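Local coordinates for protein BauA (Acinetobacter baumannii, PDB 6HCP) that probably takes up a ferric siderophore, ferric preacinetobactin, across the outer membrane as a TonB-dependent receptor, at residues Gly628-Val633 / Thr650-Gly655. Sequence-based numbering, arbitrary orientation.
Sequences GNINAV and TLLDVG. With C8E ((hydroxyethyloxy)tri(ethyloxy)octane), chain B; C8E ((hydroxyethyloxy)tri(ethyloxy)octane), chain C.
The amide of N629 and the carboxylate of D653 project from the same face of two antiparallel strands, their planes turned 47° apart. They meet alongside rather than through a polar bond: D653 OD2 lies 3.4 Å from N629 CB, beside the methylene and not the amide. L652 O comes within 3.1 Å of D653 OD1, well off the carboxylate plane, an approach of two acceptors and no bond. OD1 has its donor in the backbone N-H of N675, which helps to set the rotation of the group. The peptides of this pair are joined by two nearly straight hydrogen bonds, N629 N to D653 O and D653 N to N629 O, both 2.9 Å. The next hydrogen-bonded pair, N631 and L651, is joined by L651 N to N631 O, 2.8 Å, and by the more bent N631 N to L651 O, 3.0 Å (142°). The opposite face is mainly apolar. I630 and L652 run side by side, CG1 to CD2 3.8 Å. With T650 OG1 beside the backbone N (chi1 -67°), CG2 reaches I630 CG1 and OG1 sits 3.3 Å from A632 CB; a water links this hydroxyl to V633 O. A detergent alkyl chain passes G628, which has no side chain, and ends against V654 CG1, while F186 and Y180 of a neighbouring subunit pack on I630 and L652. In this hairpin of the transmembrane beta-barrel wall, such contacts are consistent with an apolar, outward face, and with N629, N631, L651 and D653 facing inward, where the carboxylate finds a backbone N-H donor in N675.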
loop_
_atom_site.group_PDB
_atom_site.type_symbol
_atom_site.label_atom_id
_atom_site.label_comp_id
_atom_site.label_asym_id
_atom_site.label_seq_id
_atom_site.Cartn_x
_atom_site.Cartn_y
_atom_site.Cartn_z
ATOM N N GLY A 628 16.365 2.017 2.958
ATOM C CA GLY A 628 15.288 2.299 3.897
ATOM C C GLY A 628 15.692 3.421 4.850
ATOM O O GLY A 628 16.872 3.602 5.173
ATOM N N ASN A 629 14.679 4.155 5.302
ATOM C CA ASN A 629 14.831 5.222 6.275
ATOM C C ASN A 629 13.735 5.097 7.331
ATOM O O ASN A 629 12.566 4.821 7.006
ATOM C CB ASN A 629 14.718 6.595 5.615
ATOM C CG ASN A 629 15.947 6.951 4.819
ATOM O OD1 ASN A 629 16.072 6.514 3.682
ATOM N ND2 ASN A 629 16.793 7.809 5.378
ATOM N N ILE A 630 14.123 5.361 8.578
ATOM C CA ILE A 630 13.186 5.575 9.659
ATOM C C ILE A 630 13.465 6.941 10.291
ATOM O O ILE A 630 14.600 7.394 10.362
ATOM C CB ILE A 630 13.271 4.429 10.689
ATOM C CG1 ILE A 630 12.198 4.556 11.767
ATOM C CG2 ILE A 630 14.653 4.349 11.303
ATOM C CD1 ILE A 630 11.958 3.278 12.549
ATOM N N ASN A 631 12.384 7.611 10.682
ATOM C CA ASN A 631 12.417 8.951 11.237
ATOM C C ASN A 631 11.392 8.982 12.375
ATOM O O ASN A 631 10.215 8.935 12.122
ATOM C CB ASN A 631 12.151 9.976 10.130
ATOM C CG ASN A 631 11.826 11.377 10.623
ATOM O OD1 ASN A 631 12.070 11.712 11.773
ATOM N ND2 ASN A 631 11.197 12.185 9.778
ATOM N N ALA A 632 11.875 8.929 13.618
ATOM C CA ALA A 632 11.045 8.852 14.800
ATOM C C ALA A 632 11.264 10.094 15.660
ATOM O O ALA A 632 12.394 10.382 16.064
ATOM C CB ALA A 632 11.371 7.605 15.589
ATOM N N VAL A 633 10.172 10.783 15.980
ATOM C CA VAL A 633 10.244 11.937 16.876
ATOM C C VAL A 633 9.173 11.820 17.961
ATOM O O VAL A 633 8.152 11.181 17.772
ATOM C CB VAL A 633 10.130 13.268 16.114
ATOM C CG1 VAL A 633 11.121 13.336 14.969
ATOM C CG2 VAL A 633 8.722 13.540 15.616
ATOM N N THR A 650 6.375 8.292 13.729
ATOM C CA THR A 650 7.475 7.537 13.141
ATOM C C THR A 650 7.131 7.301 11.680
ATOM O O THR A 650 6.069 6.795 11.376
ATOM C CB THR A 650 7.729 6.232 13.911
ATOM O OG1 THR A 650 8.219 6.547 15.208
ATOM C CG2 THR A 650 8.761 5.353 13.244
ATOM N N LEU A 651 8.007 7.753 10.784
ATOM C CA LEU A 651 7.796 7.631 9.352
ATOM C C LEU A 651 8.835 6.668 8.764
ATOM O O LEU A 651 9.997 6.685 9.156
ATOM C CB LEU A 651 7.896 9.022 8.714
ATOM C CG LEU A 651 6.943 10.075 9.299
ATOM C CD1 LEU A 651 7.141 11.419 8.614
ATOM C CD2 LEU A 651 5.486 9.643 9.179
ATOM N N LEU A 652 8.397 5.882 7.769
ATOM C CA LEU A 652 9.243 4.958 7.058
ATOM C C LEU A 652 9.330 5.395 5.603
ATOM O O LEU A 652 8.326 5.767 5.012
ATOM C CB LEU A 652 8.660 3.548 7.120
ATOM C CG LEU A 652 8.498 2.941 8.511
ATOM C CD1 LEU A 652 7.929 1.524 8.384
ATOM C CD2 LEU A 652 9.803 2.925 9.266
ATOM N N ASP A 653 10.511 5.196 5.012
ATOM C CA ASP A 653 10.711 5.372 3.588
ATOM C C ASP A 653 11.452 4.129 3.061
ATOM O O ASP A 653 12.263 3.546 3.759
ATOM C CB ASP A 653 11.498 6.653 3.275
ATOM C CG ASP A 653 11.110 7.862 4.114
ATOM O OD1 ASP A 653 9.901 8.240 4.106
ATOM O OD2 ASP A 653 12.043 8.478 4.702
ATOM N N VAL A 654 11.240 3.808 1.790
ATOM C CA VAL A 654 11.998 2.722 1.150
ATOM C C VAL A 654 12.374 3.140 -0.263
ATOM O O VAL A 654 11.701 3.935 -0.898
ATOM C CB VAL A 654 11.192 1.410 1.125
ATOM C CG1 VAL A 654 11.033 0.842 2.520
ATOM C CG2 VAL A 654 9.848 1.598 0.441
ATOM N N GLY A 655 13.412 2.487 -0.790
ATOM C CA GLY A 655 13.802 2.751 -2.146
ATOM C C GLY A 655 14.583 1.601 -2.755
ATOM O O GLY A 655 15.106 0.754 -2.046
HETATM C C1 C8E B . 11.301 -0.879 5.258
HETATM C C2 C8E B . 12.578 -0.561 6.009
HETATM C C3 C8E B . 12.501 0.866 6.507
HETATM C C4 C8E B . 13.404 1.118 7.710
HETATM C C5 C8E B . 14.858 0.809 7.434
HETATM C C6 C8E B . 15.781 1.742 8.191
HETATM C C7 C8E B . 17.196 1.178 8.288
HETATM C C8 C8E B . 17.270 -0.223 7.678
HETATM C C1 C8E C . 23.076 10.772 22.541
HETATM C C2 C8E C . 21.887 9.888 22.817
HETATM C C3 C8E C . 20.567 10.604 22.546
HETATM C C4 C8E C . 19.401 9.643 22.776
HETATM C C5 C8E C . 18.060 10.237 22.358
HETATM C C6 C8E C . 17.030 9.148 22.067
HETATM C C7 C8E C . 15.808 9.726 21.362
HETATM C C8 C8E C . 14.969 8.665 20.632
HETATM O O9 C8E C . 13.585 8.998 20.636
HETATM C C10 C8E C . 12.848 8.806 19.420
HETATM C C11 C8E C . 11.400 9.243 19.564
HETATM O O12 C8E C . 10.495 8.180 19.869
HETATM C C13 C8E C . 9.785 8.399 21.125
HETATM C C14 C8E C . 8.268 8.644 20.952
HETATM O O15 C8E C . 7.641 9.567 21.897
HETATM C C16 C8E C . 6.320 10.040 21.466
HETATM C C17 C8E C . 5.624 11.108 22.368
HETATM O O18 C8E C . 4.242 11.227 21.893
HETATM O O HOH W 1 7.194 8.320 17.166
#